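Local coordinates for nitroreductase family protein (Lactobacillus plantarum, PDB 4QLX) that reduces the carbon-carbon double bond of enone fatty acids with FMN as cofactor, probably using NADH, in a pathway that detoxifies polyunsaturated fatty acids, at residues P50-L55 with T145-V150; Q56-V61 with S149-Q154; Y101-V106 with P130-A135. One frame throughout, in Å; residues are numbered along the deposited sequence.

Contact 1: P50-L55 with T145-V150; sequences PSACNL and TIDCSV. With FMN (flavin mononucleotide), chain J; KTC (10-oxooctadecanoic acid), chain D.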
loop_
_atom_site.group_PDB
_atom_site.type_symbol
_atom_site.label_atom_id
_atom_site.label_comp_id
_atom_site.label_asym_id
_atom_site.label_seq_id
_atom_site.Cartn_x
_atom_site.Cartn_y
_atom_site.Cartn_z
ATOM N N PRO A 50 -3.883 7.400 0.363
ATOM C CA PRO A 50 -4.218 8.171 -0.842
ATOM C C PRO A 50 -5.091 7.335 -1.766
ATOM O O PRO A 50 -5.196 6.128 -1.581
ATOM C CB PRO A 50 -2.854 8.426 -1.484
ATOM C CG PRO A 50 -2.097 7.181 -1.139
ATOM C CD PRO A 50 -2.505 6.882 0.298
ATOM N N SER A 51 -5.707 7.975 -2.749
ATOM C CA SER A 51 -6.569 7.298 -3.707
ATOM C C SER A 51 -6.630 8.203 -4.929
ATOM O O SER A 51 -6.496 9.428 -4.796
ATOM C CB SER A 51 -7.971 7.035 -3.124
ATOM O OG SER A 51 -8.645 8.261 -2.868
ATOM N N ALA A 52 -6.799 7.620 -6.111
ATOM C CA ALA A 52 -6.843 8.441 -7.322
ATOM C C ALA A 52 -7.996 9.430 -7.237
ATOM O O ALA A 52 -9.128 9.049 -6.949
ATOM C CB ALA A 52 -6.969 7.568 -8.578
ATOM N N CYS A 53 -7.683 10.704 -7.465
ATOM C CA CYS A 53 -8.649 11.806 -7.370
ATOM C C CYS A 53 -9.439 11.836 -6.061
ATOM O O CYS A 53 -10.570 12.336 -6.020
ATOM C CB CYS A 53 -9.615 11.760 -8.553
ATOM S SG CYS A 53 -8.827 12.197 -10.127
ATOM N N ASN A 54 -8.822 11.315 -5.000
ATOM C CA ASN A 54 -9.440 11.208 -3.669
ATOM C C ASN A 54 -10.832 10.570 -3.711
ATOM O O ASN A 54 -11.677 10.857 -2.866
ATOM C CB ASN A 54 -9.514 12.578 -2.972
ATOM C CG ASN A 54 -9.675 12.449 -1.451
ATOM O OD1 ASN A 54 -9.242 11.454 -0.861
ATOM N ND2 ASN A 54 -10.314 13.433 -0.821
ATOM N N LEU A 55 -11.054 9.686 -4.683
ATOM C CA LEU A 55 -12.333 8.984 -4.822
ATOM C C LEU A 55 -12.477 7.830 -3.821
ATOM O O LEU A 55 -13.575 7.292 -3.648
ATOM C CB LEU A 55 -12.492 8.457 -6.251
ATOM C CG LEU A 55 -12.607 9.556 -7.320
ATOM C CD1 LEU A 55 -12.725 8.928 -8.700
ATOM C CD2 LEU A 55 -13.809 10.427 -7.028
ATOM N N THR A 145 -8.690 -1.136 -8.184
ATOM C CA THR A 145 -7.768 -2.137 -7.610
ATOM C C THR A 145 -6.553 -1.464 -6.957
ATOM O O THR A 145 -6.121 -1.853 -5.865
ATOM C CB THR A 145 -7.297 -3.169 -8.680
ATOM O OG1 THR A 145 -8.412 -3.959 -9.127
ATOM C CG2 THR A 145 -6.219 -4.093 -8.126
ATOM N N ILE A 146 -6.018 -0.435 -7.597
ATOM C CA ILE A 146 -4.906 0.296 -6.998
ATOM C C ILE A 146 -5.278 0.931 -5.651
ATOM O O ILE A 146 -4.553 0.761 -4.684
ATOM C CB ILE A 146 -4.381 1.396 -7.934
ATOM C CG1 ILE A 146 -3.860 0.788 -9.233
ATOM C CG2 ILE A 146 -3.270 2.177 -7.246
ATOM C CD1 ILE A 146 -3.413 1.837 -10.265
ATOM N N ASP A 147 -6.401 1.654 -5.591
ATOM C CA ASP A 147 -6.877 2.236 -4.325
ATOM C C ASP A 147 -7.019 1.162 -3.217
ATOM O O ASP A 147 -6.648 1.374 -2.063
ATOM C CB ASP A 147 -8.229 2.925 -4.506
ATOM C CG ASP A 147 -8.166 4.196 -5.360
ATOM O OD1 ASP A 147 -7.068 4.628 -5.785
ATOM O OD2 ASP A 147 -9.256 4.763 -5.604
ATOM N N CYS A 148 -7.579 0.017 -3.579
ATOM C CA CYS A 148 -7.823 -1.048 -2.607
ATOM C C CYS A 148 -6.530 -1.655 -2.094
ATOM O O CYS A 148 -6.460 -2.149 -0.972
ATOM C CB CYS A 148 -8.683 -2.141 -3.223
ATOM S SG CYS A 148 -10.400 -1.665 -3.409
ATOM N N SER A 149 -5.511 -1.633 -2.940
ATOM C CA SER A 149 -4.221 -2.207 -2.575
ATOM C C SER A 149 -3.464 -1.267 -1.646
ATOM O O SER A 149 -2.804 -1.719 -0.718
ATOM C CB SER A 149 -3.397 -2.513 -3.838
ATOM O OG SER A 149 -4.121 -3.362 -4.722
ATOM N N VAL A 150 -3.545 0.046 -1.873
ATOM C CA VAL A 150 -2.800 0.934 -0.983
ATOM C C VAL A 150 -3.477 1.033 0.378
ATOM O O VAL A 150 -2.786 1.184 1.393
ATOM C CB VAL A 150 -2.588 2.363 -1.565
ATOM C CG1 VAL A 150 -1.811 2.297 -2.886
ATOM C CG2 VAL A 150 -3.918 3.122 -1.735
HETATM N N1 FMN J . -2.262 13.368 -7.763
HETATM C C2 FMN J . -1.972 14.178 -8.842
HETATM O O2 FMN J . -1.785 15.385 -8.670
HETATM N N3 FMN J . -1.922 13.651 -10.116
HETATM C C4 FMN J . -2.150 12.308 -10.324
HETATM O O4 FMN J . -2.104 11.818 -11.446
HETATM C C4A FMN J . -2.420 11.487 -9.247
HETATM N N5 FMN J . -2.633 10.149 -9.471
HETATM C C5A FMN J . -2.888 9.308 -8.414
HETATM C C6 FMN J . -3.076 7.953 -8.673
HETATM C C7 FMN J . -3.326 7.093 -7.617
HETATM C C7M FMN J . -3.542 5.628 -7.861
HETATM C C8 FMN J . -3.373 7.582 -6.320
HETATM C C8M FMN J . -3.644 6.624 -5.206
HETATM C C9 FMN J . -3.185 8.944 -6.059
HETATM C C9A FMN J . -2.936 9.819 -7.117
HETATM N N10 FMN J . -2.757 11.194 -6.895
HETATM C C10 FMN J . -2.474 12.015 -7.960
HETATM C "C1'" FMN J . -2.799 11.786 -5.512
HETATM C "C2'" FMN J . -4.270 11.936 -5.055
HETATM O "O2'" FMN J . -4.934 12.992 -5.764
HETATM C "C3'" FMN J . -4.353 12.108 -3.531
HETATM O "O3'" FMN J . -3.886 10.907 -2.902
HETATM C "C4'" FMN J . -5.766 12.356 -2.990
HETATM O "O4'" FMN J . -6.265 13.601 -3.401
HETATM C "C5'" FMN J . -5.787 12.310 -1.463
HETATM O "O5'" FMN J . -4.934 13.318 -0.969
HETATM P P FMN J . -3.648 12.988 -0.033
HETATM O O1P FMN J . -4.087 12.282 1.229
HETATM O O2P FMN J . -2.711 12.087 -0.773
HETATM O O3P FMN J . -2.992 14.328 0.279
HETATM O O1 KTC D . -2.709 21.315 -4.692
HETATM C C17 KTC D . -3.760 21.812 -5.090
HETATM O O KTC D . -3.807 23.114 -5.386
HETATM C C16 KTC D . -4.988 20.948 -5.247
HETATM C C15 KTC D . -4.518 19.542 -5.574
HETATM C C14 KTC D . -5.229 19.030 -6.807
HETATM C C13 KTC D . -6.133 17.882 -6.405
HETATM C C12 KTC D . -5.616 16.589 -6.999
HETATM C C11 KTC D . -6.176 16.387 -8.390
HETATM C C10 KTC D . -6.407 14.900 -8.597
HETATM C C9 KTC D . -5.262 14.296 -9.393
HETATM C C8 KTC D . -5.433 12.804 -9.367
HETATM O O2 KTC D . -5.554 12.230 -8.290
HETATM C C7 KTC D . -5.445 12.056 -10.679
HETATM C C6 KTC D . -5.479 10.564 -10.411
HETATM C C5 KTC D . -5.011 9.775 -11.623
HETATM C C4 KTC D . -6.204 9.321 -12.449
HETATM C C3 KTC D . -5.755 8.545 -13.687
HETATM C C2 KTC D . -6.890 8.484 -14.706
HETATM C C1 KTC D . -8.214 8.175 -14.013
HETATM C C KTC D . -9.355 7.982 -14.990
#
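The FMN- and product-binding loop 50-55 is tied to helix segment 145-150 by the side chain of D147. D147 OD1 accepts the backbone N of A52 at 3.0 Å, nearly straight with an N-H...O angle of 165°. The amide arrives on the syn side of the carboxylate, tilted 28° from its plane. OD2 lies 3.6 Å from S51 CB and takes a second bond from S57 N, so both oxygens are gripped and the carboxylate is unlikely to turn. One turn on, V150 CG2 presses to 3.3 Å from P50 O, a buried carbonyl oxygen with no partner in the model. The loop held in this way lines one side of the site, most FMN hydrogen bonds coming from the second subunit. C53 N donates to the ketone oxygen O2 of the product at 2.7 Å, consistent with polarising the substrate's enone carbonyl. A52 CB touches both flavin C7 and product C6, each at 3.8 Å, while I146 CG2 touches flavin methyl C7M at 3.5 Å. Helices 103-112 and 118-133 pack against C53 and L55, W58 of strand 58-63 touches S51 and D147, and I146 meets S149 of the second subunit.

Contact 2: Q56-V61 with S149-Q154; sequences QSWHFV and SVVGMQ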
loop_
_atom_site.group_PDB
_atom_site.type_symbol
_atom_site.label_atom_id
_atom_site.label_comp_id
_atom_site.label_asym_id
_atom_site.label_seq_id
_atom_site.Cartn_x
_atom_site.Cartn_y
_atom_site.Cartn_z
ATOM N N GLN A 56 -11.370 7.456 -3.176
ATOM C CA GLN A 56 -11.414 6.501 -2.067
ATOM C C GLN A 56 -12.199 5.248 -2.462
ATOM O O GLN A 56 -13.163 4.865 -1.791
ATOM C CB GLN A 56 -12.037 7.169 -0.839
ATOM C CG GLN A 56 -11.228 8.318 -0.260
ATOM C CD GLN A 56 -12.079 9.231 0.619
ATOM O OE1 GLN A 56 -12.496 8.843 1.712
ATOM N NE2 GLN A 56 -12.355 10.448 0.132
ATOM N N SER A 57 -11.793 4.642 -3.574
ATOM C CA SER A 57 -12.634 3.698 -4.300
ATOM C C SER A 57 -12.590 2.295 -3.685
ATOM O O SER A 57 -12.497 1.284 -4.398
ATOM C CB SER A 57 -12.214 3.653 -5.779
ATOM O OG SER A 57 -12.308 4.950 -6.397
ATOM N N TRP A 58 -12.673 2.249 -2.360
ATOM C CA TRP A 58 -12.585 0.981 -1.627
ATOM C C TRP A 58 -13.867 0.705 -0.864
ATOM O O TRP A 58 -14.609 1.626 -0.535
ATOM C CB TRP A 58 -11.404 0.991 -0.653
ATOM C CG TRP A 58 -11.203 2.300 0.086
ATOM C CD1 TRP A 58 -12.042 2.859 1.013
ATOM C CD2 TRP A 58 -10.084 3.186 -0.022
ATOM N NE1 TRP A 58 -11.514 4.031 1.483
ATOM C CE2 TRP A 58 -10.306 4.256 0.867
ATOM C CE3 TRP A 58 -8.904 3.174 -0.779
ATOM C CZ2 TRP A 58 -9.409 5.318 1.013
ATOM C CZ3 TRP A 58 -8.004 4.229 -0.634
ATOM C CH2 TRP A 58 -8.265 5.285 0.262
ATOM N N HIS A 59 -14.126 -0.570 -0.596
ATOM C CA HIS A 59 -15.264 -0.962 0.220
ATOM C C HIS A 59 -14.849 -2.133 1.091
ATOM O O HIS A 59 -14.222 -3.076 0.615
ATOM C CB HIS A 59 -16.466 -1.341 -0.643
ATOM C CG HIS A 59 -17.720 -1.559 0.146
ATOM N ND1 HIS A 59 -18.593 -0.536 0.448
ATOM C CD2 HIS A 59 -18.225 -2.672 0.731
ATOM C CE1 HIS A 59 -19.593 -1.010 1.172
ATOM N NE2 HIS A 59 -19.395 -2.306 1.359
ATOM N N PHE A 60 -15.201 -2.065 2.365
ATOM C CA PHE A 60 -14.755 -3.041 3.348
ATOM C C PHE A 60 -15.889 -3.966 3.798
ATOM O O PHE A 60 -16.980 -3.508 4.117
ATOM C CB PHE A 60 -14.161 -2.310 4.547
ATOM C CG PHE A 60 -13.089 -1.310 4.175
ATOM C CD1 PHE A 60 -11.801 -1.732 3.890
ATOM C CD2 PHE A 60 -13.376 0.044 4.094
ATOM C CE1 PHE A 60 -10.816 -0.827 3.545
ATOM C CE2 PHE A 60 -12.401 0.945 3.752
ATOM C CZ PHE A 60 -11.113 0.510 3.484
ATOM N N VAL A 61 -15.643 -5.273 3.823
ATOM C CA VAL A 61 -16.626 -6.178 4.400
ATOM C C VAL A 61 -15.976 -6.966 5.539
ATOM O O VAL A 61 -15.033 -7.718 5.313
ATOM C CB VAL A 61 -17.206 -7.142 3.357
ATOM C CG1 VAL A 61 -18.214 -8.093 4.015
ATOM C CG2 VAL A 61 -17.849 -6.378 2.223
ATOM N N SER A 149 -5.511 -1.633 -2.940
ATOM C CA SER A 149 -4.221 -2.207 -2.575
ATOM C C SER A 149 -3.464 -1.267 -1.646
ATOM O O SER A 149 -2.804 -1.719 -0.718
ATOM C CB SER A 149 -3.397 -2.513 -3.838
ATOM O OG SER A 149 -4.121 -3.362 -4.722
ATOM N N VAL A 150 -3.545 0.046 -1.873
ATOM C CA VAL A 150 -2.800 0.934 -0.983
ATOM C C VAL A 150 -3.477 1.033 0.378
ATOM O O VAL A 150 -2.786 1.184 1.393
ATOM C CB VAL A 150 -2.588 2.363 -1.565
ATOM C CG1 VAL A 150 -1.811 2.297 -2.886
ATOM C CG2 VAL A 150 -3.918 3.122 -1.735
ATOM N N VAL A 151 -4.809 0.954 0.428
ATOM C CA VAL A 151 -5.468 0.981 1.730
ATOM C C VAL A 151 -5.239 -0.368 2.431
ATOM O O VAL A 151 -5.102 -0.422 3.656
ATOM C CB VAL A 151 -6.997 1.329 1.625
ATOM C CG1 VAL A 151 -7.819 0.134 1.158
ATOM C CG2 VAL A 151 -7.529 1.804 2.973
ATOM N N GLY A 152 -5.156 -1.450 1.659
ATOM C CA GLY A 152 -4.863 -2.763 2.234
ATOM C C GLY A 152 -3.483 -2.820 2.864
ATOM O O GLY A 152 -3.283 -3.364 3.961
ATOM N N MET A 153 -2.514 -2.261 2.150
ATOM C CA MET A 153 -1.156 -2.143 2.671
ATOM C C MET A 153 -1.142 -1.327 3.964
ATOM O O MET A 153 -0.468 -1.688 4.911
ATOM C CB MET A 153 -0.228 -1.500 1.626
ATOM C CG MET A 153 1.277 -1.503 2.031
ATOM S SD MET A 153 1.996 -3.157 2.211
ATOM C CE MET A 153 2.276 -3.244 3.982
ATOM N N GLN A 154 -1.894 -0.229 4.024
ATOM C CA GLN A 154 -1.891 0.543 5.261
ATOM C C GLN A 154 -2.555 -0.257 6.380
ATOM O O GLN A 154 -2.120 -0.183 7.521
ATOM C CB GLN A 154 -2.562 1.917 5.076
ATOM C CG GLN A 154 -1.653 2.880 4.301
ATOM C CD GLN A 154 -1.725 4.326 4.787
ATOM O OE1 GLN A 154 -0.708 5.027 4.824
ATOM N NE2 GLN A 154 -2.926 4.779 5.165
#
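V151 pushes into the notch bounded by the face of W58 and the edge of F60, two residues apart on strand 58-61. Its CB stands 3.6 Å above the plane of the indole, displaced toward the rim. The distance of 3.9 Å from V151 CB to the centroid of the six-membered ring, 25° off the normal, qualifies as a CH-pi contact. From there the isopropyl group forks: CG1 touches both aromatics, lying 3.8 Å from W58 CE3 and near F60 CE1, whereas CG2 meets CZ at the edge of the F60 ring, in its plane, at 3.8 Å. The long helix packs over the antiparallel sheet of the nitroreductase fold, here over its face at an outermost strand; the axes of segments 58-61 and 149-154 approach to 9.7 Å at 48°. W58 holds CG between its backbone N and carbonyl carbon (chi1 41°), which folds the indole back over its own chain; Q56 C sits 3.8 Å above the other face. A looser touch, W58 CZ3 to V150 CG2 at 4.4 Å, extends the apolar contact. I43 of helix 36-46, with V91 and I93 of strand 89-96, packs on F60, and A46 on V151.

Contact 3: Y101-V106 with P130-A135; sequences YVYRDV and PLYENA. With KTC (10-oxooctadecanoic acid), chain D.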
loop_
_atom_site.group_PDB
_atom_site.type_symbol
_atom_site.label_atom_id
_atom_site.label_comp_id
_atom_site.label_asym_id
_atom_site.label_seq_id
_atom_site.Cartn_x
_atom_site.Cartn_y
_atom_site.Cartn_z
ATOM N N TYR A 101 -18.815 8.579 -9.663
ATOM C CA TYR A 101 -20.141 9.161 -9.856
ATOM C C TYR A 101 -20.267 10.484 -9.087
ATOM O O TYR A 101 -21.017 11.369 -9.489
ATOM C CB TYR A 101 -21.243 8.180 -9.419
ATOM C CG TYR A 101 -21.531 7.047 -10.404
ATOM C CD1 TYR A 101 -20.756 6.868 -11.545
ATOM C CD2 TYR A 101 -22.591 6.174 -10.198
ATOM C CE1 TYR A 101 -21.019 5.838 -12.445
ATOM C CE2 TYR A 101 -22.868 5.138 -11.095
ATOM C CZ TYR A 101 -22.075 4.973 -12.216
ATOM O OH TYR A 101 -22.338 3.943 -13.113
ATOM N N VAL A 102 -19.524 10.622 -7.988
ATOM C CA VAL A 102 -19.608 11.835 -7.170
ATOM C C VAL A 102 -18.459 12.814 -7.419
ATOM O O VAL A 102 -18.327 13.801 -6.697
ATOM C CB VAL A 102 -19.631 11.503 -5.655
ATOM C CG1 VAL A 102 -20.925 10.807 -5.278
ATOM C CG2 VAL A 102 -18.448 10.656 -5.284
ATOM N N TYR A 103 -17.651 12.545 -8.442
ATOM C CA TYR A 103 -16.434 13.314 -8.715
ATOM C C TYR A 103 -16.691 14.822 -8.686
ATOM O O TYR A 103 -16.069 15.548 -7.912
ATOM C CB TYR A 103 -15.839 12.907 -10.072
ATOM C CG TYR A 103 -14.442 13.453 -10.344
ATOM C CD1 TYR A 103 -14.217 14.819 -10.524
ATOM C CD2 TYR A 103 -13.362 12.607 -10.448
ATOM C CE1 TYR A 103 -12.941 15.316 -10.772
ATOM C CE2 TYR A 103 -12.091 13.090 -10.697
ATOM C CZ TYR A 103 -11.886 14.443 -10.858
ATOM O OH TYR A 103 -10.618 14.912 -11.097
ATOM N N ARG A 104 -17.616 15.282 -9.525
ATOM C CA ARG A 104 -17.854 16.718 -9.684
ATOM C C ARG A 104 -18.302 17.392 -8.385
ATOM O O ARG A 104 -17.873 18.501 -8.079
ATOM C CB ARG A 104 -18.892 16.965 -10.782
ATOM C CG ARG A 104 -19.182 18.447 -11.027
ATOM C CD ARG A 104 -20.197 18.627 -12.134
ATOM N NE ARG A 104 -19.807 17.927 -13.354
ATOM C CZ ARG A 104 -18.994 18.437 -14.275
ATOM N NH1 ARG A 104 -18.477 19.650 -14.113
ATOM N NH2 ARG A 104 -18.694 17.733 -15.359
ATOM N N ASP A 105 -19.161 16.719 -7.624
ATOM C CA ASP A 105 -19.688 17.272 -6.374
ATOM C C ASP A 105 -18.599 17.359 -5.315
ATOM O O ASP A 105 -18.463 18.363 -4.609
ATOM C CB ASP A 105 -20.844 16.415 -5.849
ATOM C CG ASP A 105 -22.103 16.571 -6.674
ATOM O OD1 ASP A 105 -22.310 17.665 -7.240
ATOM O OD2 ASP A 105 -22.885 15.601 -6.750
ATOM N N VAL A 106 -17.838 16.280 -5.214
ATOM C CA VAL A 106 -16.726 16.171 -4.283
ATOM C C VAL A 106 -15.653 17.258 -4.462
ATOM O O VAL A 106 -15.230 17.892 -3.486
ATOM C CB VAL A 106 -16.089 14.779 -4.407
ATOM C CG1 VAL A 106 -14.597 14.829 -4.207
ATOM C CG2 VAL A 106 -16.752 13.811 -3.424
ATOM N N PRO A 130 -13.375 13.633 -17.409
ATOM C CA PRO A 130 -13.687 13.010 -18.702
ATOM C C PRO A 130 -13.046 11.641 -18.904
ATOM O O PRO A 130 -13.600 10.818 -19.635
ATOM C CB PRO A 130 -13.118 14.001 -19.715
ATOM C CG PRO A 130 -13.107 15.290 -19.015
ATOM C CD PRO A 130 -12.798 14.979 -17.594
ATOM N N LEU A 131 -11.899 11.400 -18.278
ATOM C CA LEU A 131 -11.253 10.088 -18.359
ATOM C C LEU A 131 -12.028 9.024 -17.586
ATOM O O LEU A 131 -12.065 7.855 -17.982
ATOM C CB LEU A 131 -9.817 10.163 -17.840
ATOM C CG LEU A 131 -8.735 10.556 -18.851
ATOM C CD1 LEU A 131 -9.023 11.889 -19.487
ATOM C CD2 LEU A 131 -7.372 10.578 -18.172
ATOM N N TYR A 132 -12.618 9.417 -16.465
ATOM C CA TYR A 132 -13.445 8.501 -15.696
ATOM C C TYR A 132 -14.758 8.265 -16.431
ATOM O O TYR A 132 -15.273 7.143 -16.470
ATOM C CB TYR A 132 -13.712 9.042 -14.285
ATOM C CG TYR A 132 -12.612 8.747 -13.290
ATOM C CD1 TYR A 132 -12.389 7.450 -12.839
ATOM C CD2 TYR A 132 -11.802 9.761 -12.796
ATOM C CE1 TYR A 132 -11.390 7.175 -11.929
ATOM C CE2 TYR A 132 -10.804 9.495 -11.899
ATOM C CZ TYR A 132 -10.595 8.202 -11.468
ATOM O OH TYR A 132 -9.593 7.941 -10.561
ATOM N N GLU A 133 -15.286 9.322 -17.036
ATOM C CA GLU A 133 -16.578 9.227 -17.702
ATOM C C GLU A 133 -16.535 8.409 -18.994
ATOM O O GLU A 133 -17.513 7.755 -19.341
ATOM C CB GLU A 133 -17.124 10.620 -17.977
ATOM C CG GLU A 133 -17.630 11.302 -16.716
ATOM C CD GLU A 133 -18.136 12.699 -16.976
ATOM O OE1 GLU A 133 -17.803 13.264 -18.044
ATOM O OE2 GLU A 133 -18.867 13.230 -16.114
ATOM N N ASN A 134 -15.404 8.427 -19.689
ATOM C CA ASN A 134 -15.258 7.632 -20.904
ATOM C C ASN A 134 -14.447 6.361 -20.711
ATOM O O ASN A 134 -13.981 5.770 -21.688
ATOM C CB ASN A 134 -14.603 8.460 -22.005
ATOM C CG ASN A 134 -15.444 9.642 -22.417
ATOM O OD1 ASN A 134 -16.672 9.559 -22.467
ATOM N ND2 ASN A 134 -14.788 10.759 -22.713
ATOM N N ALA A 135 -14.273 5.937 -19.462
ATOM C CA ALA A 135 -13.382 4.814 -19.171
ATOM C C ALA A 135 -14.042 3.464 -19.430
ATOM O O ALA A 135 -15.232 3.288 -19.176
ATOM C CB ALA A 135 -12.896 4.885 -17.714
HETATM O O1 KTC D . -2.709 21.315 -4.692
HETATM C C17 KTC D . -3.760 21.812 -5.090
HETATM O O KTC D . -3.807 23.114 -5.386
HETATM C C16 KTC D . -4.988 20.948 -5.247
HETATM C C15 KTC D . -4.518 19.542 -5.574
HETATM C C14 KTC D . -5.229 19.030 -6.807
HETATM C C13 KTC D . -6.133 17.882 -6.405
HETATM C C12 KTC D . -5.616 16.589 -6.999
HETATM C C11 KTC D . -6.176 16.387 -8.390
HETATM C C10 KTC D . -6.407 14.900 -8.597
HETATM C C9 KTC D . -5.262 14.296 -9.393
HETATM C C8 KTC D . -5.433 12.804 -9.367
HETATM O O2 KTC D . -5.554 12.230 -8.290
HETATM C C7 KTC D . -5.445 12.056 -10.679
HETATM C C6 KTC D . -5.479 10.564 -10.411
HETATM C C5 KTC D . -5.011 9.775 -11.623
HETATM C C4 KTC D . -6.204 9.321 -12.449
HETATM C C3 KTC D . -5.755 8.545 -13.687
HETATM C C2 KTC D . -6.890 8.484 -14.706
HETATM C C1 KTC D . -8.214 8.175 -14.013
HETATM C C KTC D . -9.355 7.982 -14.990
#
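Y132 and Y103 bring their rings together where helix 118-133 ends and helix 103-112 begins. From Y132 CB, which points toward segment 101-106, the chain turns with CG beside the backbone N (chi1 -84°), and CG already lies 3.8 Å from the terminal methyl C of 10-oxooctadecanoic acid. On one flank, CD2 meets Y103 CE2 at 3.9 Å. The ring centroids are 6.0 Å apart and the planes make 49°, an oblique pairing. Over one face of the Y132 ring rests the product's methyl C, 3.5 Å above the plane. Farther out, CZ comes within 3.5 Å of product atom C1. At the tip, OH passes C1 and is hydrogen-bonded to D143 OD2 of helix 137-161, which fixes the position of the hydroxyl end; the covered face and Y103 would limit turning. Replacing Y132 by alanine is likely to leave the methyl end of the product without its aromatic support and D143 without this hydroxyl partner. L131 CB adds an apolar touch to product atom C. With R104 NH2 and E133 OE2 4.6 Å apart, perhaps a weak long-range attraction, mainly apolar contact holds the two segments together here, a chemistry suited to an alkyl tail.

Contacts 1 and 2 are neighbours, their centres about 7 Å apart: both end on helix 137-161, where they share S149 and V150, and their first segments run straight on from loop 50-55 into strand 58-63. S51 OG to Q56 N at 2.9 Å, a probable hydrogen bond, stitches them further. Contact 3 is nested inside the chain loops that both close, joining helices 103-112 and 118-133. Its centre lies about 14 Å from that of contact 1 and about 20 Å from that of contact 2, which it does not touch. Contact 1 therefore stands between sheet packing and the helical cover of the product's tail; A52 CB against Y132 OH makes one link, and both contacts 1 and 3 touch the ligand.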